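Local coordinates for protein similar to hydroxylamine oxidoreductase (Kuenenia stuttgartiensis, PDB 6H5L) that probably works as a multi-heme oxidoreductase related to hydroxylamine oxidoreductase, forming part of an anammox reductase complex that passes electrons along c-type hemes, at residues E36-F41 / Q173-N178; T42-A47 / V410-A415; P182-A187 / G198-H203. One frame throughout, in Å; residues are numbered along the deposited sequence.

Contact 1 (E36-F41 / Q173-N178); sequences EGSGPF and QSWEAN. With HEC (heme c), chain H.
Trp175 reaches out from the first turn of helix 174-180 and points its indole N-H at the hydroxyl of Ser38. The bond is weak: NE1 of Trp175 lies 3.3 Å from OG of Ser38 and the N-H...O angle is 136°, with the hydroxyl oblique to the ring. CG anti to the backbone N (chi1 -164°) carries the indole off the helix, and the turn about CB-CG (chi2 -102°) presents NE1 to the loop. This part is buried and well packed. Asn178 ND2 lies 3.8 Å above one face of the indole, offset toward the rim, and Tyr28, Asp51, Trp54 and Gln55 touch this side chain. The looser part is the start of the helix, where Gln173 and Glu176 are partly exposed; there NE2 of Gln173 donates to OE1 of Glu176 at 2.9 Å, and Tyr24 OH shares that oxygen. The same end of the helix borders a heme c, whose propionate oxygen O2D is 3.6 Å from CB of Ala177. The stronger partner of Ser38 OG is OG1 of Thr179, which implies that the indole N-H supplies a weak, secondary tie to a hydroxyl that Thr179 already holds.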
loop_
_atom_site.group_PDB
_atom_site.type_symbol
_atom_site.label_atom_id
_atom_site.label_comp_id
_atom_site.label_asym_id
_atom_site.label_seq_id
_atom_site.Cartn_x
_atom_site.Cartn_y
_atom_site.Cartn_z
ATOM N N GLU A 36 21.280 -11.601 58.621
ATOM C CA GLU A 36 22.334 -10.653 58.946
ATOM C C GLU A 36 22.218 -9.465 58.003
ATOM O O GLU A 36 21.417 -9.467 57.067
ATOM C CB GLU A 36 23.709 -11.322 58.845
ATOM C CG GLU A 36 24.784 -10.713 59.721
ATOM C CD GLU A 36 26.121 -11.410 59.559
ATOM O OE1 GLU A 36 26.139 -12.657 59.476
ATOM O OE2 GLU A 36 27.153 -10.711 59.503
ATOM N N GLY A 37 23.027 -8.447 58.263
ATOM C CA GLY A 37 23.063 -7.246 57.445
ATOM C C GLY A 37 24.157 -7.301 56.400
ATOM O O GLY A 37 24.403 -8.344 55.784
ATOM N N SER A 38 24.824 -6.166 56.204
ATOM C CA SER A 38 25.927 -6.070 55.258
ATOM C C SER A 38 26.789 -4.876 55.636
ATOM O O SER A 38 26.334 -3.944 56.304
ATOM C CB SER A 38 25.431 -5.937 53.814
ATOM O OG SER A 38 24.708 -4.731 53.636
ATOM N N GLY A 39 28.043 -4.919 55.194
ATOM C CA GLY A 39 28.982 -3.865 55.483
ATOM C C GLY A 39 29.637 -4.030 56.839
ATOM O O GLY A 39 29.440 -5.034 57.530
ATOM N N PRO A 40 30.432 -3.040 57.247
ATOM C CA PRO A 40 31.108 -3.130 58.554
ATOM C C PRO A 40 30.159 -3.281 59.733
ATOM O O PRO A 40 30.569 -3.810 60.776
ATOM C CB PRO A 40 31.897 -1.814 58.626
ATOM C CG PRO A 40 31.206 -0.896 57.668
ATOM C CD PRO A 40 30.727 -1.774 56.555
ATOM N N PHE A 41 28.908 -2.842 59.603
ATOM C CA PHE A 41 27.916 -2.970 60.661
ATOM C C PHE A 41 26.911 -4.078 60.369
ATOM O O PHE A 41 25.735 -3.958 60.724
ATOM C CB PHE A 41 27.198 -1.637 60.874
ATOM C CG PHE A 41 28.130 -0.462 60.977
ATOM C CD1 PHE A 41 29.052 -0.382 62.008
ATOM C CD2 PHE A 41 28.088 0.556 60.041
ATOM C CE1 PHE A 41 29.913 0.694 62.103
ATOM C CE2 PHE A 41 28.947 1.632 60.130
ATOM C CZ PHE A 41 29.861 1.701 61.161
ATOM N N GLN A 173 29.400 0.541 43.230
ATOM C CA GLN A 173 29.494 0.595 44.684
ATOM C C GLN A 173 28.219 1.137 45.319
ATOM O O GLN A 173 28.273 1.788 46.369
ATOM C CB GLN A 173 30.698 1.439 45.099
ATOM C CG GLN A 173 31.939 1.187 44.260
ATOM C CD GLN A 173 33.116 2.044 44.683
ATOM O OE1 GLN A 173 33.849 2.568 43.844
ATOM N NE2 GLN A 173 33.305 2.185 45.989
ATOM N N SER A 174 27.067 0.874 44.699
ATOM C CA SER A 174 25.820 1.463 45.172
ATOM C C SER A 174 25.358 0.822 46.474
ATOM O O SER A 174 24.907 1.520 47.389
ATOM C CB SER A 174 24.744 1.335 44.094
ATOM O OG SER A 174 23.648 2.189 44.366
ATOM N N TRP A 175 25.457 -0.506 46.580
ATOM C CA TRP A 175 25.029 -1.165 47.808
ATOM C C TRP A 175 25.981 -0.878 48.958
ATOM O O TRP A 175 25.570 -0.918 50.125
ATOM C CB TRP A 175 24.904 -2.671 47.596
ATOM C CG TRP A 175 24.108 -3.328 48.675
ATOM C CD1 TRP A 175 24.586 -4.037 49.737
ATOM C CD2 TRP A 175 22.683 -3.316 48.809
ATOM N NE1 TRP A 175 23.545 -4.476 50.520
ATOM C CE2 TRP A 175 22.366 -4.045 49.972
ATOM C CE3 TRP A 175 21.643 -2.762 48.056
ATOM C CZ2 TRP A 175 21.053 -4.236 50.399
ATOM C CZ3 TRP A 175 20.341 -2.951 48.481
ATOM C CH2 TRP A 175 20.058 -3.682 49.642
ATOM N N GLU A 176 27.251 -0.601 48.655
ATOM C CA GLU A 176 28.185 -0.176 49.690
ATOM C C GLU A 176 27.694 1.097 50.367
ATOM O O GLU A 176 27.530 1.142 51.590
ATOM C CB GLU A 176 29.577 0.036 49.090
ATOM C CG GLU A 176 30.601 0.556 50.089
ATOM C CD GLU A 176 31.864 1.067 49.425
ATOM O OE1 GLU A 176 32.089 0.745 48.239
ATOM O OE2 GLU A 176 32.629 1.798 50.086
ATOM N N ALA A 177 27.432 2.139 49.575
ATOM C CA ALA A 177 27.019 3.424 50.129
ATOM C C ALA A 177 25.736 3.308 50.943
ATOM O O ALA A 177 25.525 4.080 51.887
ATOM C CB ALA A 177 26.843 4.440 49.007
ATOM N N ASN A 178 24.867 2.362 50.594
ATOM C CA ASN A 178 23.591 2.228 51.288
ATOM C C ASN A 178 23.794 1.832 52.748
ATOM O O ASN A 178 23.303 2.505 53.661
ATOM C CB ASN A 178 22.711 1.207 50.564
ATOM C CG ASN A 178 21.294 1.168 51.110
ATOM O OD1 ASN A 178 20.816 2.138 51.702
ATOM N ND2 ASN A 178 20.612 0.046 50.909
HETATM FE FE HEC H . 22.419 6.319 38.402
HETATM C CHA HEC H . 24.918 7.249 40.551
HETATM C CHB HEC H . 23.750 8.373 35.971
HETATM C CHC HEC H . 20.040 5.243 36.145
HETATM C CHD HEC H . 20.763 4.674 40.903
HETATM N NA HEC H . 24.025 7.582 38.286
HETATM C C1A HEC H . 24.946 7.805 39.292
HETATM C C2A HEC H . 25.942 8.727 38.781
HETATM C C3A HEC H . 25.621 9.036 37.524
HETATM C C4A HEC H . 24.406 8.323 37.182
HETATM C CMA HEC H . 26.405 9.986 36.593
HETATM C CAA HEC H . 27.167 9.260 39.549
HETATM C CBA HEC H . 26.819 10.599 40.184
HETATM C CGA HEC H . 28.084 11.253 40.667
HETATM O O1A HEC H . 27.997 12.062 41.620
HETATM O O2A HEC H . 29.174 10.962 40.110
HETATM N NB HEC H . 21.951 6.766 36.434
HETATM C C1B HEC H . 22.696 7.570 35.591
HETATM C C2B HEC H . 22.177 7.414 34.246
HETATM C C3B HEC H . 21.152 6.555 34.295
HETATM C C4B HEC H . 20.990 6.127 35.673
HETATM C CMB HEC H . 22.714 8.147 32.994
HETATM C CAB HEC H . 20.273 6.077 33.115
HETATM C CBB HEC H . 21.074 5.264 32.072
HETATM N NC HEC H . 20.706 5.208 38.503
HETATM C C1C HEC H . 19.900 4.819 37.451
HETATM C C2C HEC H . 19.049 3.736 37.912
HETATM C C3C HEC H . 19.103 3.765 39.253
HETATM C C4C HEC H . 20.244 4.568 39.633
HETATM C CMC HEC H . 17.820 3.262 37.103
HETATM C CAC HEC H . 18.310 2.894 40.256
HETATM C CBC HEC H . 18.986 1.516 40.388
HETATM N ND HEC H . 22.796 5.990 40.413
HETATM C C1D HEC H . 21.928 5.314 41.264
HETATM C C2D HEC H . 22.446 5.384 42.610
HETATM C C3D HEC H . 23.746 6.193 42.503
HETATM C C4D HEC H . 23.882 6.523 41.102
HETATM C CMD HEC H . 21.803 4.772 43.870
HETATM C CAD HEC H . 24.721 6.581 43.632
HETATM C CBD HEC H . 25.216 5.344 44.368
HETATM C CGD HEC H . 26.202 5.773 45.419
HETATM O O1D HEC H . 27.376 5.326 45.359
HETATM O O2D HEC H . 25.809 6.574 46.306
#

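Contact 2 (T42-A47 / V410-A415); sequences TKYFKA and VKELSA
The C-terminal turn of helix 406-412 receives Tyr44 from the long loop between helices 22-28 and 51-54, a surface contact made by Tyr44, Lys411 and Glu412. The phenol donates to the carboxylate: OH of Tyr44 is 3.1 Å from OE1 of Glu412, which accepts through its anti lone pair, on the side away from OE2. Tyr44 and Glu412 approach from opposite directions. The carboxylate carbon sits at the ring edge, in its plane, while the carboxylate itself is turned so that the two planes stand 72° apart. In Glu412, chi1 (-54°) sets CG 3.6 Å from Tyr44 CE1, and the bend at chi2 (-56°) turns the carboxylate back toward the hydroxyl. CG therefore lies obliquely beside the ring while OE1 takes the phenol. Lys411 adds its methylenes from the preceding position, with CD 3.7 Å from Tyr44 OH. The phenol oxygen thus meets both a charged acceptor and a hydrocarbon chain. Around this pair, Tyr44 also touches Leu405 of a loop and Ala185 of helix 182-189, and Phe41 packs on Glu412 and Leu413. Val410, earlier in the turn, touches Phe426 and Lys427 of helix 420-429, and Ser414, as N-cap, bonds through OG to Asp416 N at the start of helix 415-418.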
loop_
_atom_site.group_PDB
_atom_site.type_symbol
_atom_site.label_atom_id
_atom_site.label_comp_id
_atom_site.label_asym_id
_atom_site.label_seq_id
_atom_site.Cartn_x
_atom_site.Cartn_y
_atom_site.Cartn_z
ATOM N N THR A 42 27.359 -5.157 59.717
ATOM C CA THR A 42 26.455 -6.244 59.350
ATOM C C THR A 42 25.848 -6.922 60.573
ATOM O O THR A 42 24.736 -7.457 60.498
ATOM C CB THR A 42 27.194 -7.268 58.487
ATOM O OG1 THR A 42 26.351 -8.402 58.255
ATOM C CG2 THR A 42 28.478 -7.724 59.172
ATOM N N LYS A 43 26.552 -6.906 61.700
ATOM C CA LYS A 43 26.081 -7.546 62.921
ATOM C C LYS A 43 25.136 -6.671 63.735
ATOM O O LYS A 43 24.640 -7.120 64.775
ATOM C CB LYS A 43 27.281 -7.942 63.784
ATOM C CG LYS A 43 28.234 -8.930 63.124
ATOM C CD LYS A 43 27.564 -10.279 62.900
ATOM C CE LYS A 43 28.551 -11.309 62.375
ATOM N NZ LYS A 43 27.942 -12.661 62.254
ATOM N N TYR A 44 24.885 -5.438 63.304
ATOM C CA TYR A 44 24.054 -4.512 64.059
ATOM C C TYR A 44 22.625 -4.426 63.543
ATOM O O TYR A 44 21.786 -3.798 64.197
ATOM C CB TYR A 44 24.686 -3.114 64.053
ATOM C CG TYR A 44 25.979 -3.031 64.833
ATOM C CD1 TYR A 44 27.168 -3.507 64.297
ATOM C CD2 TYR A 44 26.009 -2.476 66.107
ATOM C CE1 TYR A 44 28.350 -3.434 65.007
ATOM C CE2 TYR A 44 27.189 -2.396 66.824
ATOM C CZ TYR A 44 28.356 -2.877 66.269
ATOM O OH TYR A 44 29.535 -2.804 66.975
ATOM N N PHE A 45 22.325 -5.032 62.396
ATOM C CA PHE A 45 20.976 -5.024 61.853
ATOM C C PHE A 45 20.780 -6.276 61.011
ATOM O O PHE A 45 21.710 -7.060 60.799
ATOM C CB PHE A 45 20.710 -3.754 61.035
ATOM C CG PHE A 45 21.482 -3.686 59.744
ATOM C CD1 PHE A 45 22.788 -3.226 59.725
ATOM C CD2 PHE A 45 20.894 -4.070 58.550
ATOM C CE1 PHE A 45 23.496 -3.157 58.538
ATOM C CE2 PHE A 45 21.595 -4.005 57.362
ATOM C CZ PHE A 45 22.898 -3.549 57.355
ATOM N N LYS A 46 19.552 -6.461 60.533
ATOM C CA LYS A 46 19.210 -7.538 59.619
ATOM C C LYS A 46 18.674 -6.944 58.325
ATOM O O LYS A 46 18.101 -5.852 58.315
ATOM C CB LYS A 46 18.176 -8.495 60.228
ATOM C CG LYS A 46 18.678 -9.241 61.452
ATOM C CD LYS A 46 17.758 -10.391 61.819
ATOM C CE LYS A 46 18.312 -11.182 62.992
ATOM N NZ LYS A 46 17.552 -12.443 63.220
ATOM N N ALA A 47 18.874 -7.671 57.231
ATOM C CA ALA A 47 18.475 -7.174 55.924
ATOM C C ALA A 47 16.959 -7.178 55.774
ATOM O O ALA A 47 16.255 -8.006 56.357
ATOM C CB ALA A 47 19.105 -8.020 54.820
ATOM N N VAL A 410 33.114 2.879 67.158
ATOM C CA VAL A 410 34.305 2.616 67.961
ATOM C C VAL A 410 34.711 1.152 67.854
ATOM O O VAL A 410 35.901 0.827 67.760
ATOM C CB VAL A 410 34.063 3.029 69.425
ATOM C CG1 VAL A 410 35.265 2.673 70.288
ATOM C CG2 VAL A 410 33.763 4.515 69.509
ATOM N N LYS A 411 33.731 0.246 67.856
ATOM C CA LYS A 411 34.046 -1.177 67.907
ATOM C C LYS A 411 34.490 -1.714 66.549
ATOM O O LYS A 411 35.369 -2.582 66.483
ATOM C CB LYS A 411 32.844 -1.964 68.424
ATOM C CG LYS A 411 33.231 -3.225 69.177
ATOM C CD LYS A 411 32.270 -4.368 68.903
ATOM C CE LYS A 411 32.798 -5.670 69.490
ATOM N NZ LYS A 411 32.013 -6.853 69.042
ATOM N N GLU A 412 33.902 -1.220 65.458
ATOM C CA GLU A 412 34.149 -1.795 64.141
ATOM C C GLU A 412 35.153 -1.015 63.305
ATOM O O GLU A 412 35.762 -1.597 62.401
ATOM C CB GLU A 412 32.837 -1.906 63.352
ATOM C CG GLU A 412 31.722 -2.648 64.073
ATOM C CD GLU A 412 32.116 -4.051 64.494
ATOM O OE1 GLU A 412 31.746 -4.459 65.615
ATOM O OE2 GLU A 412 32.793 -4.745 63.706
ATOM N N LEU A 413 35.340 0.271 63.573
ATOM C CA LEU A 413 36.229 1.115 62.790
ATOM C C LEU A 413 37.477 1.449 63.603
ATOM O O LEU A 413 37.606 1.078 64.773
ATOM C CB LEU A 413 35.498 2.379 62.331
ATOM C CG LEU A 413 34.249 2.131 61.481
ATOM C CD1 LEU A 413 33.576 3.445 61.127
ATOM C CD2 LEU A 413 34.596 1.346 60.225
ATOM N N SER A 414 38.407 2.154 62.965
ATOM C CA SER A 414 39.686 2.488 63.582
ATOM C C SER A 414 40.231 3.748 62.919
ATOM O O SER A 414 39.559 4.382 62.099
ATOM C CB SER A 414 40.666 1.313 63.464
ATOM O OG SER A 414 41.055 1.108 62.114
ATOM N N ALA A 415 41.465 4.113 63.278
ATOM C CA ALA A 415 42.143 5.214 62.604
ATOM C C ALA A 415 42.466 4.888 61.154
ATOM O O ALA A 415 42.685 5.806 60.357
ATOM C CB ALA A 415 43.426 5.582 63.349
#

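Contact 3 (P182-A187 / G198-H203); sequences PWYAEA and GCDMCH. With HEC (heme c), chain F.
Tyr184 lays the edge of its ring against the carboxylate of Asp200, the two planes only 15° apart. Asp200 is the first variable residue of a CxxCH heme-binding motif, Cys199-Asp200-Met201-Cys202-His203, so the bond joins helix 182-189 to the motif itself. OH of Tyr184 donates to OD1 of Asp200 at 2.7 Å, and the acceptor uses its syn lone pair, on the side of OD2, which is equally near the hydroxyl. A chi1 near trans (-171°) carries the tyrosine ring out from its helix toward helix 197-202. Gln48 NE2 also bonds to the phenol oxygen, and Asn178 ND2 to Asp200 OD1. These bonds probably help to hold the two groups nearly coplanar. OD1 thus takes two bonds, while OD2 lies close to Asp51 OD1, which may raise the proton affinity of one of the two acids. Phe45 meets the Tyr184 ring edge-to-face.

The motif holds the heme in the way characteristic of c-type cytochromes. Two thioethers fix the porphyrin, Cys199 SG to CAB at 1.8 Å and Cys202 SG to CAC at 1.8 Å. Trp183, on the tyrosine's helix, approaches the same macrocycle, its NE1 3.5 Å from the methyl CMB. A second copy of this protein covers part of the motif, with its Trp484 against Cys199 and its Gln480 against Met201 and Cys202. The axial histidine is oriented from behind: ND1 of His203 is hydrogen-bonded to the backbone oxygen of Ser174, which would tend to raise the donor strength of the imidazole. NE2 of His203 binds the heme iron at 2.0 Å, and on the opposite face the oxygen of a water molecule completes the coordination, 2.1 Å from the iron.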
loop_
_atom_site.group_PDB
_atom_site.type_symbol
_atom_site.label_atom_id
_atom_site.label_comp_id
_atom_site.label_asym_id
_atom_site.label_seq_id
_atom_site.Cartn_x
_atom_site.Cartn_y
_atom_site.Cartn_z
ATOM N N PRO A 182 26.553 4.869 59.129
ATOM C CA PRO A 182 26.132 4.319 60.426
ATOM C C PRO A 182 24.664 4.535 60.745
ATOM O O PRO A 182 24.118 3.788 61.565
ATOM C CB PRO A 182 27.034 5.055 61.425
ATOM C CG PRO A 182 27.350 6.347 60.749
ATOM C CD PRO A 182 27.442 6.034 59.280
ATOM N N TRP A 183 24.006 5.519 60.133
ATOM C CA TRP A 183 22.612 5.786 60.464
ATOM C C TRP A 183 21.644 4.810 59.808
ATOM O O TRP A 183 20.443 4.871 60.093
ATOM C CB TRP A 183 22.237 7.223 60.090
ATOM C CG TRP A 183 22.530 7.605 58.670
ATOM C CD1 TRP A 183 21.718 7.426 57.587
ATOM C CD2 TRP A 183 23.710 8.255 58.183
ATOM N NE1 TRP A 183 22.325 7.916 56.455
ATOM C CE2 TRP A 183 23.549 8.430 56.794
ATOM C CE3 TRP A 183 24.891 8.699 58.787
ATOM C CZ2 TRP A 183 24.522 9.033 56.000
ATOM C CZ3 TRP A 183 25.856 9.297 57.996
ATOM C CH2 TRP A 183 25.666 9.457 56.618
ATOM N N TYR A 184 22.127 3.912 58.947
ATOM C CA TYR A 184 21.269 2.848 58.438
ATOM C C TYR A 184 20.996 1.814 59.524
ATOM O O TYR A 184 19.838 1.488 59.810
ATOM C CB TYR A 184 21.913 2.193 57.211
ATOM C CG TYR A 184 21.018 1.217 56.465
ATOM C CD1 TYR A 184 20.811 -0.074 56.939
ATOM C CD2 TYR A 184 20.396 1.582 55.276
ATOM C CE1 TYR A 184 20.000 -0.965 56.263
ATOM C CE2 TYR A 184 19.584 0.693 54.590
ATOM C CZ TYR A 184 19.391 -0.579 55.090
ATOM O OH TYR A 184 18.587 -1.472 54.421
ATOM N N ALA A 185 22.059 1.288 60.139
ATOM C CA ALA A 185 21.892 0.298 61.200
ATOM C C ALA A 185 21.215 0.901 62.423
ATOM O O ALA A 185 20.437 0.225 63.106
ATOM C CB ALA A 185 23.248 -0.293 61.580
ATOM N N GLU A 186 21.501 2.170 62.719
ATOM C CA GLU A 186 20.878 2.818 63.867
ATOM C C GLU A 186 19.369 2.917 63.689
ATOM O O GLU A 186 18.608 2.663 64.629
ATOM C CB GLU A 186 21.488 4.204 64.079
ATOM C CG GLU A 186 20.996 4.927 65.324
ATOM C CD GLU A 186 21.404 4.234 66.611
ATOM O OE1 GLU A 186 20.512 3.779 67.356
ATOM O OE2 GLU A 186 22.620 4.142 66.878
ATOM N N ALA A 187 18.916 3.284 62.488
ATOM C CA ALA A 187 17.481 3.316 62.222
ATOM C C ALA A 187 16.855 1.937 62.401
ATOM O O ALA A 187 15.733 1.818 62.908
ATOM C CB ALA A 187 17.217 3.855 60.816
ATOM N N GLY A 198 12.726 2.439 50.272
ATOM C CA GLY A 198 13.191 3.020 49.028
ATOM C C GLY A 198 14.698 3.047 48.890
ATOM O O GLY A 198 15.206 3.079 47.766
ATOM N N CYS A 199 15.424 3.023 50.010
ATOM C CA CYS A 199 16.881 3.078 49.953
ATOM C C CYS A 199 17.453 1.806 49.336
ATOM O O CYS A 199 18.257 1.866 48.397
ATOM C CB CYS A 199 17.452 3.306 51.353
ATOM S SG CYS A 199 16.792 4.762 52.204
ATOM N N ASP A 200 17.049 0.640 49.850
ATOM C CA ASP A 200 17.522 -0.621 49.288
ATOM C C ASP A 200 17.055 -0.806 47.851
ATOM O O ASP A 200 17.741 -1.456 47.053
ATOM C CB ASP A 200 17.046 -1.793 50.147
ATOM C CG ASP A 200 17.534 -1.706 51.577
ATOM O OD1 ASP A 200 17.958 -0.607 51.996
ATOM O OD2 ASP A 200 17.505 -2.736 52.283
ATOM N N MET A 201 15.897 -0.242 47.507
ATOM C CA MET A 201 15.346 -0.385 46.166
ATOM C C MET A 201 16.062 0.499 45.153
ATOM O O MET A 201 16.204 0.107 43.989
ATOM C CB MET A 201 13.853 -0.055 46.193
ATOM C CG MET A 201 13.066 -0.511 44.979
ATOM S SD MET A 201 11.291 -0.377 45.269
ATOM C CE MET A 201 10.650 -0.738 43.637
ATOM N N CYS A 202 16.529 1.672 45.577
ATOM C CA CYS A 202 17.191 2.610 44.681
ATOM C C CYS A 202 18.684 2.350 44.559
ATOM O O CYS A 202 19.266 2.629 43.504
ATOM C CB CYS A 202 16.962 4.045 45.165
ATOM S SG CYS A 202 17.233 5.337 43.929
ATOM N N HIS A 203 19.318 1.827 45.611
ATOM C CA HIS A 203 20.724 1.442 45.569
ATOM C C HIS A 203 20.930 -0.010 45.165
ATOM O O HIS A 203 21.974 -0.588 45.482
ATOM C CB HIS A 203 21.387 1.710 46.923
ATOM C CG HIS A 203 21.615 3.159 47.210
ATOM N ND1 HIS A 203 22.872 3.733 47.195
ATOM C CD2 HIS A 203 20.751 4.154 47.511
ATOM C CE1 HIS A 203 22.774 5.018 47.484
ATOM N NE2 HIS A 203 21.497 5.297 47.678
HETATM FE FE HEC F . 21.369 7.233 48.125
HETATM C CHA HEC F . 23.883 9.226 47.033
HETATM C CHB HEC F . 22.947 6.542 50.970
HETATM C CHC HEC F . 18.328 6.257 49.585
HETATM C CHD HEC F . 19.841 7.261 45.103
HETATM N NA HEC F . 23.114 7.775 48.855
HETATM C C1A HEC F . 24.023 8.640 48.277
HETATM C C2A HEC F . 25.118 8.805 49.219
HETATM C C3A HEC F . 24.855 8.061 50.298
HETATM C C4A HEC F . 23.586 7.394 50.095
HETATM C CMA HEC F . 25.750 7.932 51.550
HETATM C CAA HEC F . 26.383 9.674 49.033
HETATM C CBA HEC F . 27.171 9.211 47.814
HETATM C CGA HEC F . 28.164 8.160 48.232
HETATM O O1A HEC F . 28.158 7.073 47.604
HETATM O O2A HEC F . 28.945 8.398 49.189
HETATM N NB HEC F . 20.740 6.453 49.942
HETATM C C1B HEC F . 21.578 6.392 51.030
HETATM C C2B HEC F . 20.779 6.165 52.217
HETATM C C3B HEC F . 19.480 6.084 51.832
HETATM C C4B HEC F . 19.450 6.266 50.390
HETATM C CMB HEC F . 21.438 6.049 53.612
HETATM C CAB HEC F . 18.163 5.850 52.628
HETATM C CBB HEC F . 18.288 5.194 54.024
HETATM N NC HEC F . 19.434 6.787 47.466
HETATM C C1C HEC F . 18.319 6.489 48.226
HETATM C C2C HEC F . 17.147 6.575 47.370
HETATM C C3C HEC F . 17.579 6.744 46.108
HETATM C C4C HEC F . 19.015 6.949 46.160
HETATM C CMC HEC F . 15.719 6.169 47.807
HETATM C CAC HEC F . 16.725 6.822 44.816
HETATM C CBC HEC F . 15.740 8.009 44.864
HETATM N ND HEC F . 21.798 8.126 46.332
HETATM C C1D HEC F . 21.021 7.972 45.190
HETATM C C2D HEC F . 21.652 8.685 44.102
HETATM C C3D HEC F . 22.927 9.304 44.704
HETATM C C4D HEC F . 22.926 8.903 46.093
HETATM C CMD HEC F . 21.132 8.777 42.650
HETATM C CAD HEC F . 23.996 10.178 44.009
HETATM C CBD HEC F . 23.352 11.355 43.282
HETATM C CGD HEC F . 24.431 12.165 42.618
HETATM O O1D HEC F . 25.624 11.914 42.921
HETATM O O2D HEC F . 24.102 13.059 41.796
HETATM O O HOH W 1 20.533 9.137 48.485
#

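Overall arrangement
From the N terminus, the loop between helices 22-28 and 51-54 supplies the first segments of contacts 1 and 2 back to back. Contact 1 closes 131 intervening residues by reaching helix 174-180; contact 2 runs on to helix 406-412, so the two loops cross. Contact 3 opens after contact 1 has closed, spans just ten residues and lies within the long excursion of contact 2. Contacts 1 and 2 meet where Glu36 OE2 bonds to Thr42 OG1. Phe45 links contact 2 to helix 182-189. Contacts 1 and 3 adjoin through the consecutive helices 174-180 and 182-189, with Trp175 packing on the backbone of Asp200 and His203. Together they tie an N-terminal loop to heme-bearing helices and to helix 406-412.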